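PDB 4RW0: lipolytic protein G-D-S-L family, which probably acts as a hydrolase of ester or acyl bonds, like other lipases and acylhydrolases of the GDSL family. Local coordinates for residues Asp65-Thr76 with Ala99-Glu110; Asn77-Ser85 with Ile113-Val124. All blocks are in the same frame, centred on the assembly; numbering follows the deposited sequence.

Overall arrangement
Both interactions belong to one SGNH-hydrolase domain, an alpha/beta fold built on a parallel sheet. Interaction 1 joins strands 69-73 and 104-108 within the sheet. Interaction 2 packs helix 76-80 and the turn after it against helix 120-138 and the loop leading into it. The centres are about 23 Å apart, on opposite sides of the chain's centre. The segments alternate along the chain: 65-76 runs on into 77-85, helix 85-100 runs into 99-110, and 113-124 follows. Each strand leads on to interaction 2, and the contacts touch where Glu110 O packs on Val124 CG1. The Gly75-Thr76-Asn77-Asp78 junction matches the GxND block of the family, which in relatives contributes to the oxyanion hole.

Interaction 1 (Asp65-Thr76 with Ala99-Glu110); sequences DPTRHIFLMCGT and ASTKGMVIIGLE
His69-Leu72 pairs in parallel with Met104-Ile107, the short strand axes 4.5 Å apart at their closest and turned by 27°. These are neighbouring strands of the parallel SGNH-hydrolase sheet, and the connection between them, through helices 76-80 and 85-100, is a beta-alpha-beta crossover. Five backbone hydrogen bonds zip the pair, from Met104 N to Arg68 O through to Gly108 N to Leu72 O. On one face, Met104, a selenomethionine here, covers the His69 ring. Met104 CB sits over the ring face, 4.0 Å from the centroid, while Met104 SE lies oblique to it. A bend at chi3 (-85°) brings Met104 CE to 3.4 Å from His69 CE1. Ile106 CD1 packs beside His69 CB. Further along, the Phe71 ring has its CE1 3.7 Å from Gly108 CA, where a side chain on Gly108 would run into the ring. On the other face, Ile70 CG2 and Leu72 CD1 both rest on Ala99 CB. Ile70 CD1 also touches Ala99 O, so Ala99 of helix 85-100 packs against this face. Arg68 closes one end of the contact. Its NH1 donates to Lys102 O at 2.9 Å, in the plane of both the guanidinium and the carbonyl. Asp65 CB covers one face of that guanidinium, and Arg68 NE forms a salt bridge with Glu5. At the other end, water 2 accepts from Cys74 N and donates to Gly108 O. Beyond it Glu110 reaches back to the start of helix 76-80. Thr76 N donates to Glu110 OE1 at 3.0 Å, from above the carboxylate plane.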
loop_
_atom_site.group_PDB
_atom_site.type_symbol
_atom_site.label_atom_id
_atom_site.label_comp_id
_atom_site.label_asym_id
_atom_site.label_seq_id
_atom_site.Cartn_x
_atom_site.Cartn_y
_atom_site.Cartn_z
ATOM N N ASP A 65 7.657 -20.222 3.103
ATOM C CA ASP A 65 7.981 -19.895 1.720
ATOM C C ASP A 65 9.079 -18.881 1.769
ATOM O O ASP A 65 8.828 -17.720 2.089
ATOM C CB ASP A 65 6.757 -19.335 0.995
ATOM C CG ASP A 65 7.029 -19.046 -0.503
ATOM O OD1 ASP A 65 8.245 -19.066 -0.881
ATOM O OD2 ASP A 65 6.029 -18.770 -1.263
ATOM N N PRO A 66 10.305 -19.306 1.447
ATOM C CA PRO A 66 11.449 -18.402 1.677
ATOM C C PRO A 66 11.583 -17.344 0.540
ATOM O O PRO A 66 12.393 -16.439 0.677
ATOM C CB PRO A 66 12.656 -19.373 1.697
ATOM C CG PRO A 66 12.237 -20.441 0.710
ATOM C CD PRO A 66 10.729 -20.601 0.864
ATOM N N THR A 67 10.801 -17.417 -0.542
ATOM C CA THR A 67 10.792 -16.275 -1.460
ATOM C C THR A 67 9.549 -15.371 -1.449
ATOM O O THR A 67 9.445 -14.404 -2.258
ATOM C CB THR A 67 11.002 -16.725 -2.881
ATOM O OG1 THR A 67 9.876 -17.508 -3.292
ATOM C CG2 THR A 67 12.371 -17.492 -2.975
ATOM N N ARG A 68 8.623 -15.634 -0.536
ATOM C CA ARG A 68 7.418 -14.790 -0.424
ATOM C C ARG A 68 7.731 -13.363 -0.061
ATOM O O ARG A 68 8.542 -13.106 0.812
ATOM C CB ARG A 68 6.437 -15.388 0.602
ATOM C CG ARG A 68 5.192 -14.551 0.909
ATOM C CD ARG A 68 4.467 -15.114 2.105
ATOM N NE ARG A 68 3.896 -16.390 1.830
ATOM C CZ ARG A 68 4.047 -17.474 2.605
ATOM N NH1 ARG A 68 4.723 -17.412 3.737
ATOM N NH2 ARG A 68 3.411 -18.580 2.298
ATOM N N HIS A 69 7.036 -12.427 -0.720
ATOM C CA HIS A 69 6.968 -11.057 -0.295
ATOM C C HIS A 69 5.555 -10.697 0.146
ATOM O O HIS A 69 4.555 -11.260 -0.329
ATOM C CB HIS A 69 7.486 -10.105 -1.447
ATOM C CG HIS A 69 8.976 -10.206 -1.653
ATOM N ND1 HIS A 69 9.570 -11.281 -2.289
ATOM C CD2 HIS A 69 9.984 -9.352 -1.350
ATOM C CE1 HIS A 69 10.878 -11.102 -2.341
ATOM N NE2 HIS A 69 11.157 -9.954 -1.750
ATOM N N ILE A 70 5.485 -9.787 1.071
ATOM C CA ILE A 70 4.250 -9.316 1.665
ATOM C C ILE A 70 4.222 -7.808 1.526
ATOM O O ILE A 70 5.022 -7.085 2.129
ATOM C CB ILE A 70 4.105 -9.728 3.117
ATOM C CG1 ILE A 70 4.208 -11.215 3.231
ATOM C CG2 ILE A 70 2.809 -9.215 3.738
ATOM C CD1 ILE A 70 4.450 -11.711 4.597
ATOM N N PHE A 71 3.268 -7.317 0.735
ATOM C CA PHE A 71 3.083 -5.888 0.595
ATOM C C PHE A 71 2.060 -5.365 1.619
ATOM O O PHE A 71 1.057 -5.999 1.795
ATOM C CB PHE A 71 2.579 -5.593 -0.843
ATOM C CG PHE A 71 2.084 -4.152 -1.011
ATOM C CD1 PHE A 71 2.989 -3.139 -1.340
ATOM C CD2 PHE A 71 0.798 -3.790 -0.700
ATOM C CE1 PHE A 71 2.585 -1.848 -1.461
ATOM C CE2 PHE A 71 0.392 -2.448 -0.812
ATOM C CZ PHE A 71 1.318 -1.481 -1.168
ATOM N N LEU A 72 2.309 -4.253 2.291
ATOM C CA LEU A 72 1.413 -3.660 3.248
ATOM C C LEU A 72 1.288 -2.152 2.955
ATOM O O LEU A 72 2.269 -1.437 2.745
ATOM C CB LEU A 72 2.003 -3.690 4.672
ATOM C CG LEU A 72 2.513 -4.995 5.130
ATOM C CD1 LEU A 72 3.153 -4.833 6.490
ATOM C CD2 LEU A 72 1.299 -5.902 5.181
HETATM N N MSE A 73 0.092 -1.662 3.080
HETATM C CA MSE A 73 -0.141 -0.218 3.013
HETATM C C MSE A 73 -1.465 0.122 3.630
HETATM O O MSE A 73 -2.522 -0.455 3.231
HETATM C CB MSE A 73 -0.092 0.232 1.515
HETATM C CG MSE A 73 -0.425 1.687 1.460
HETATM SE SE MSE A 73 -0.251 2.383 -0.435
HETATM C CE MSE A 73 -1.679 1.374 -1.404
ATOM N N CYS A 74 -1.518 1.069 4.582
ATOM C CA CYS A 74 -2.791 1.399 5.217
ATOM C C CYS A 74 -2.690 2.716 6.007
ATOM O O CYS A 74 -1.621 3.274 6.154
ATOM C CB CYS A 74 -3.194 0.246 6.158
ATOM S SG CYS A 74 -4.971 0.015 6.329
ATOM N N GLY A 75 -3.805 3.208 6.501
ATOM C CA GLY A 75 -3.798 4.343 7.422
ATOM C C GLY A 75 -4.659 5.479 7.036
ATOM O O GLY A 75 -5.104 6.250 7.889
ATOM N N THR A 76 -4.982 5.583 5.740
ATOM C CA THR A 76 -5.939 6.607 5.318
ATOM C C THR A 76 -7.203 6.679 6.124
ATOM O O THR A 76 -7.654 7.784 6.505
ATOM C CB THR A 76 -6.305 6.410 3.813
ATOM O OG1 THR A 76 -5.117 6.627 3.061
ATOM C CG2 THR A 76 -7.461 7.327 3.337
ATOM N N ALA A 99 4.282 -9.172 9.776
ATOM C CA ALA A 99 4.440 -9.748 8.452
ATOM C C ALA A 99 5.847 -10.270 8.195
ATOM O O ALA A 99 6.035 -11.257 7.474
ATOM C CB ALA A 99 4.033 -8.679 7.388
ATOM N N SER A 100 6.846 -9.643 8.803
ATOM C CA SER A 100 8.244 -10.081 8.620
ATOM C C SER A 100 8.556 -11.487 9.065
ATOM O O SER A 100 9.516 -12.081 8.574
ATOM C CB SER A 100 9.229 -9.199 9.379
ATOM O OG SER A 100 9.230 -7.977 8.695
ATOM N N THR A 101 7.701 -12.049 9.910
ATOM C CA THR A 101 7.915 -13.430 10.344
ATOM C C THR A 101 7.493 -14.435 9.301
ATOM O O THR A 101 7.831 -15.616 9.448
ATOM C CB THR A 101 7.154 -13.717 11.635
ATOM O OG1 THR A 101 5.750 -13.603 11.386
ATOM C CG2 THR A 101 7.552 -12.738 12.753
ATOM N N LYS A 102 6.746 -14.005 8.247
ATOM C CA LYS A 102 6.283 -14.954 7.213
ATOM C C LYS A 102 6.747 -14.646 5.804
ATOM O O LYS A 102 6.496 -15.406 4.877
ATOM C CB LYS A 102 4.731 -14.989 7.192
ATOM C CG LYS A 102 4.127 -15.390 8.538
ATOM C CD LYS A 102 4.290 -16.875 8.712
ATOM C CE LYS A 102 3.814 -17.256 10.099
ATOM N NZ LYS A 102 4.034 -18.705 10.217
ATOM N N GLY A 103 7.430 -13.527 5.651
ATOM C CA GLY A 103 7.964 -13.161 4.360
ATOM C C GLY A 103 8.753 -11.845 4.434
ATOM O O GLY A 103 8.888 -11.232 5.472
HETATM N N MSE A 104 9.251 -11.437 3.298
HETATM C CA MSE A 104 9.989 -10.147 3.147
HETATM C C MSE A 104 8.977 -9.082 2.795
HETATM O O MSE A 104 8.234 -9.205 1.798
HETATM C CB MSE A 104 10.992 -10.374 2.007
HETATM C CG MSE A 104 12.127 -11.361 2.404
HETATM SE SE MSE A 104 13.254 -11.715 0.864
HETATM C CE MSE A 104 12.223 -13.157 0.033
ATOM N N VAL A 105 8.950 -8.024 3.581
ATOM C CA VAL A 105 7.930 -7.032 3.537
ATOM C C VAL A 105 8.304 -5.945 2.522
ATOM O O VAL A 105 9.472 -5.612 2.344
ATOM C CB VAL A 105 7.760 -6.389 4.904
ATOM C CG1 VAL A 105 6.890 -5.177 4.865
ATOM C CG2 VAL A 105 7.145 -7.387 5.895
ATOM N N ILE A 106 7.287 -5.448 1.858
ATOM C CA ILE A 106 7.368 -4.236 1.005
ATOM C C ILE A 106 6.340 -3.275 1.489
ATOM O O ILE A 106 5.170 -3.631 1.653
ATOM C CB ILE A 106 7.125 -4.589 -0.467
ATOM C CG1 ILE A 106 8.123 -5.621 -0.929
ATOM C CG2 ILE A 106 7.194 -3.316 -1.298
ATOM C CD1 ILE A 106 7.729 -6.333 -2.199
ATOM N N ILE A 107 6.765 -2.042 1.736
ATOM C CA ILE A 107 5.918 -1.030 2.264
ATOM C C ILE A 107 5.437 -0.048 1.180
ATOM O O ILE A 107 6.254 0.416 0.385
ATOM C CB ILE A 107 6.696 -0.193 3.336
ATOM C CG1 ILE A 107 7.107 -1.072 4.502
ATOM C CG2 ILE A 107 5.840 0.910 3.899
ATOM C CD1 ILE A 107 8.056 -0.382 5.461
ATOM N N GLY A 108 4.137 0.253 1.154
ATOM C CA GLY A 108 3.607 1.264 0.247
ATOM C C GLY A 108 3.324 2.511 1.010
ATOM O O GLY A 108 2.849 2.449 2.138
ATOM N N LEU A 109 3.677 3.665 0.455
ATOM C CA LEU A 109 3.369 4.945 1.093
ATOM C C LEU A 109 2.061 5.405 0.508
ATOM O O LEU A 109 1.989 5.683 -0.680
ATOM C CB LEU A 109 4.464 5.972 0.814
ATOM C CG LEU A 109 5.864 5.487 1.124
ATOM C CD1 LEU A 109 6.928 6.541 0.773
ATOM C CD2 LEU A 109 5.994 5.093 2.585
ATOM N N GLU A 110 1.054 5.570 1.354
ATOM C CA GLU A 110 -0.247 5.867 0.890
ATOM C C GLU A 110 -0.317 7.309 0.306
ATOM O O GLU A 110 0.460 8.174 0.663
ATOM C CB GLU A 110 -1.292 5.640 1.975
ATOM C CG GLU A 110 -2.640 5.191 1.360
ATOM C CD GLU A 110 -3.537 4.322 2.286
ATOM O OE1 GLU A 110 -3.342 4.361 3.523
ATOM O OE2 GLU A 110 -4.440 3.622 1.741
HETATM O O HOH W 1 7.632 -18.271 5.166
HETATM O O HOH W 2 1.243 2.472 4.615
#

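Interaction 2 (Asn77-Ser85 with Ile113-Val124)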
loop_
_atom_site.group_PDB
_atom_site.type_symbol
_atom_site.label_atom_id
_atom_site.label_comp_id
_atom_site.label_asym_id
_atom_site.label_seq_id
_atom_site.Cartn_x
_atom_site.Cartn_y
_atom_site.Cartn_z
ATOM N N ASN A 77 -7.857 5.539 6.356
ATOM C CA ASN A 77 -9.101 5.594 7.142
ATOM C C ASN A 77 -8.916 6.102 8.566
ATOM O O ASN A 77 -9.779 6.805 9.106
ATOM C CB ASN A 77 -9.824 4.259 7.097
ATOM C CG ASN A 77 -10.394 3.990 5.676
ATOM O OD1 ASN A 77 -11.060 4.878 5.077
ATOM N ND2 ASN A 77 -10.098 2.803 5.112
ATOM N N ASP A 78 -7.780 5.780 9.140
ATOM C CA ASP A 78 -7.448 6.238 10.495
ATOM C C ASP A 78 -7.247 7.747 10.486
ATOM O O ASP A 78 -7.802 8.433 11.340
ATOM C CB ASP A 78 -6.192 5.578 10.992
ATOM C CG ASP A 78 -6.357 4.043 11.141
ATOM O OD1 ASP A 78 -6.173 3.268 10.155
ATOM O OD2 ASP A 78 -6.706 3.629 12.247
ATOM N N ILE A 79 -6.525 8.257 9.487
ATOM C CA ILE A 79 -6.286 9.680 9.375
ATOM C C ILE A 79 -7.581 10.416 9.132
ATOM O O ILE A 79 -7.866 11.467 9.772
ATOM C CB ILE A 79 -5.223 9.951 8.362
ATOM C CG1 ILE A 79 -3.923 9.365 8.856
ATOM C CG2 ILE A 79 -5.068 11.450 8.076
ATOM C CD1 ILE A 79 -2.841 9.351 7.767
ATOM N N LEU A 80 -8.445 9.873 8.269
ATOM C CA LEU A 80 -9.727 10.515 8.059
ATOM C C LEU A 80 -10.586 10.543 9.328
ATOM O O LEU A 80 -11.410 11.397 9.498
ATOM C CB LEU A 80 -10.532 9.841 6.979
ATOM C CG LEU A 80 -9.974 10.048 5.575
ATOM C CD1 LEU A 80 -10.710 9.083 4.649
ATOM C CD2 LEU A 80 -10.152 11.479 5.099
ATOM N N GLN A 81 -10.423 9.579 10.200
ATOM C CA GLN A 81 -11.175 9.545 11.432
ATOM C C GLN A 81 -10.508 10.304 12.565
ATOM O O GLN A 81 -10.997 10.294 13.645
ATOM C CB GLN A 81 -11.419 8.098 11.837
ATOM C CG GLN A 81 -12.534 7.518 10.985
ATOM C CD GLN A 81 -12.644 6.020 11.088
ATOM O OE1 GLN A 81 -11.856 5.364 11.783
ATOM N NE2 GLN A 81 -13.630 5.455 10.392
ATOM N N GLY A 82 -9.373 10.932 12.335
ATOM C CA GLY A 82 -8.822 11.801 13.330
ATOM C C GLY A 82 -7.607 11.298 14.049
ATOM O O GLY A 82 -7.091 12.035 14.851
ATOM N N ARG A 83 -7.080 10.102 13.756
ATOM C CA ARG A 83 -5.920 9.632 14.483
ATOM C C ARG A 83 -4.693 10.384 14.055
ATOM O O ARG A 83 -4.585 10.834 12.903
ATOM C CB ARG A 83 -5.691 8.125 14.339
ATOM C CG ARG A 83 -6.916 7.202 14.439
ATOM C CD ARG A 83 -7.647 7.351 15.742
ATOM N NE ARG A 83 -6.745 7.199 16.902
ATOM C CZ ARG A 83 -6.559 6.083 17.622
ATOM N NH1 ARG A 83 -5.721 6.117 18.644
ATOM N NH2 ARG A 83 -7.176 4.940 17.327
ATOM N N ASP A 84 -3.707 10.492 14.932
ATOM C CA ASP A 84 -2.516 11.224 14.580
ATOM C C ASP A 84 -1.435 10.305 14.018
ATOM O O ASP A 84 -1.573 9.064 14.059
ATOM C CB ASP A 84 -2.054 12.092 15.775
ATOM C CG ASP A 84 -1.464 11.273 16.932
ATOM O OD1 ASP A 84 -1.038 10.112 16.764
ATOM O OD2 ASP A 84 -1.408 11.827 18.035
ATOM N N SER A 85 -0.379 10.916 13.488
ATOM C CA SER A 85 0.705 10.253 12.816
ATOM C C SER A 85 1.465 9.311 13.707
ATOM O O SER A 85 2.038 8.322 13.241
ATOM C CB SER A 85 1.719 11.265 12.270
ATOM O OG SER A 85 2.196 12.093 13.300
ATOM N N ILE A 113 -4.416 12.958 0.827
ATOM C CA ILE A 113 -5.792 13.284 1.160
ATOM C C ILE A 113 -6.084 14.625 0.443
ATOM O O ILE A 113 -5.759 15.723 0.953
ATOM C CB ILE A 113 -6.008 13.311 2.699
ATOM C CG1 ILE A 113 -5.751 11.883 3.249
ATOM C CG2 ILE A 113 -7.453 13.740 3.005
ATOM C CD1 ILE A 113 -6.127 11.683 4.662
ATOM N N ASP A 114 -6.667 14.497 -0.750
ATOM C CA ASP A 114 -6.810 15.596 -1.716
ATOM C C ASP A 114 -7.860 16.611 -1.308
ATOM O O ASP A 114 -7.900 17.690 -1.820
ATOM C CB ASP A 114 -7.171 15.059 -3.125
ATOM C CG ASP A 114 -6.809 16.062 -4.255
ATOM O OD1 ASP A 114 -5.695 16.644 -4.166
ATOM O OD2 ASP A 114 -7.614 16.253 -5.222
ATOM N N SER A 115 -8.741 16.259 -0.404
ATOM C CA SER A 115 -9.712 17.198 0.111
ATOM C C SER A 115 -9.172 18.127 1.194
ATOM O O SER A 115 -9.919 18.961 1.638
ATOM C CB SER A 115 -10.855 16.408 0.791
ATOM O OG SER A 115 -10.251 15.538 1.741
ATOM N N ASP A 116 -7.966 17.899 1.714
ATOM C CA ASP A 116 -7.458 18.674 2.854
ATOM C C ASP A 116 -5.930 18.733 2.829
ATOM O O ASP A 116 -5.230 18.205 3.715
ATOM C CB ASP A 116 -7.976 18.048 4.174
ATOM C CG ASP A 116 -7.825 18.988 5.380
ATOM O OD1 ASP A 116 -7.649 20.205 5.197
ATOM O OD2 ASP A 116 -7.859 18.491 6.507
HETATM N N MSE A 117 -5.403 19.350 1.779
HETATM C CA MSE A 117 -3.986 19.343 1.560
HETATM C C MSE A 117 -3.222 20.139 2.628
HETATM O O MSE A 117 -2.015 19.940 2.773
HETATM C CB MSE A 117 -3.680 19.784 0.127
HETATM C CG MSE A 117 -4.203 18.761 -0.934
HETATM SE SE MSE A 117 -3.299 17.009 -0.683
HETATM C CE MSE A 117 -1.584 17.331 -1.540
ATOM N N ASP A 118 -3.899 20.987 3.396
ATOM C CA ASP A 118 -3.235 21.775 4.471
ATOM C C ASP A 118 -3.549 21.309 5.854
ATOM O O ASP A 118 -3.032 21.899 6.802
ATOM C CB ASP A 118 -3.658 23.259 4.445
ATOM C CG ASP A 118 -3.239 23.952 3.187
ATOM O OD1 ASP A 118 -2.164 23.601 2.649
ATOM O OD2 ASP A 118 -3.990 24.843 2.728
ATOM N N GLY A 119 -4.411 20.295 5.989
ATOM C CA GLY A 119 -4.776 19.710 7.291
ATOM C C GLY A 119 -4.424 18.217 7.369
ATOM O O GLY A 119 -3.287 17.844 7.644
ATOM N N LEU A 120 -5.397 17.367 7.051
ATOM C CA LEU A 120 -5.177 15.910 7.120
ATOM C C LEU A 120 -4.003 15.394 6.292
ATOM O O LEU A 120 -3.315 14.445 6.697
ATOM C CB LEU A 120 -6.446 15.168 6.752
ATOM C CG LEU A 120 -7.555 15.403 7.738
ATOM C CD1 LEU A 120 -8.750 14.604 7.325
ATOM C CD2 LEU A 120 -7.100 15.035 9.145
ATOM N N ASP A 121 -3.731 15.999 5.141
ATOM C CA ASP A 121 -2.634 15.475 4.343
ATOM C C ASP A 121 -1.295 15.609 4.979
ATOM O O ASP A 121 -0.327 14.904 4.599
ATOM C CB ASP A 121 -2.553 16.156 2.961
ATOM C CG ASP A 121 -1.675 15.362 1.998
ATOM O OD1 ASP A 121 -2.018 14.151 1.768
ATOM O OD2 ASP A 121 -0.617 15.881 1.574
ATOM N N LEU A 122 -1.183 16.576 5.903
ATOM C CA LEU A 122 0.087 16.723 6.627
ATOM C C LEU A 122 0.359 15.509 7.541
ATOM O O LEU A 122 1.521 15.104 7.719
ATOM C CB LEU A 122 0.134 18.021 7.449
ATOM C CG LEU A 122 -0.192 19.328 6.704
ATOM C CD1 LEU A 122 -0.154 20.524 7.666
ATOM C CD2 LEU A 122 0.801 19.552 5.586
ATOM N N VAL A 123 -0.695 14.910 8.069
ATOM C CA VAL A 123 -0.537 13.686 8.889
ATOM C C VAL A 123 0.007 12.541 8.012
ATOM O O VAL A 123 0.986 11.835 8.363
ATOM C CB VAL A 123 -1.860 13.274 9.509
ATOM C CG1 VAL A 123 -1.650 12.085 10.427
ATOM C CG2 VAL A 123 -2.497 14.419 10.290
ATOM N N VAL A 124 -0.550 12.436 6.790
ATOM C CA VAL A 124 -0.110 11.423 5.811
ATOM C C VAL A 124 1.373 11.596 5.516
ATOM O O VAL A 124 2.170 10.659 5.507
ATOM C CB VAL A 124 -0.924 11.523 4.454
ATOM C CG1 VAL A 124 -0.318 10.646 3.383
ATOM C CG2 VAL A 124 -2.340 11.092 4.637
#
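Ile79, on helix 76-80, meets four residues of 113-124 and carries the tight part of this contact. Its CG2 lies 3.6 Å from Ile113 CD1, the two side chains crossing at a slant. Ile79 CG2 also lies near Leu120 CB. Ile79 CD1 reaches past Val123 to the next residue and lies 3.6 Å from Val124 CG2, the two side chains crossing at about a right angle. The Ile79 and Val123 side chains slide past each other in opposite directions, with Ile79 CG1 and Val123 CG1 3.9 Å apart. Val123 has chi1 at -176°, which puts its CG1 3.5 Å from Ser85 N. Val88 of helix 85-100 touches Ile79 as well. Cutting Ile79 back to an alanine would probably open a gap between Ile113, Leu120, Val123 and Val124 and let the Ile113 end methyl shift. The packing is looser toward solvent. There Leu80 CD2 stands 4.1 Å from both Ile113 CD1 and Leu120 CD1, and Leu80 and Leu120 are only partly covered. Arg83 and Asp84 are exposed; Arg83 makes a cation-pi contact with Tyr87, and Asp84 OD1 accepts from Tyr87 N. Polar bonds stay within each segment or go to other partners. Gly82 ends helix 76-80 in a Schellman motif. Asp116 OD2 accepts from Leu120 N, and Asp121 OD1 from Ile113 N, which fixes the loop before helix 120-138. Ser85 OG is hydrogen-bonded to Glu126 OE1. Between the segments, methyl groups meet mainly one another and some backbone, so the hold rests on shape and partly buried apolar surface rather than on directed bonds.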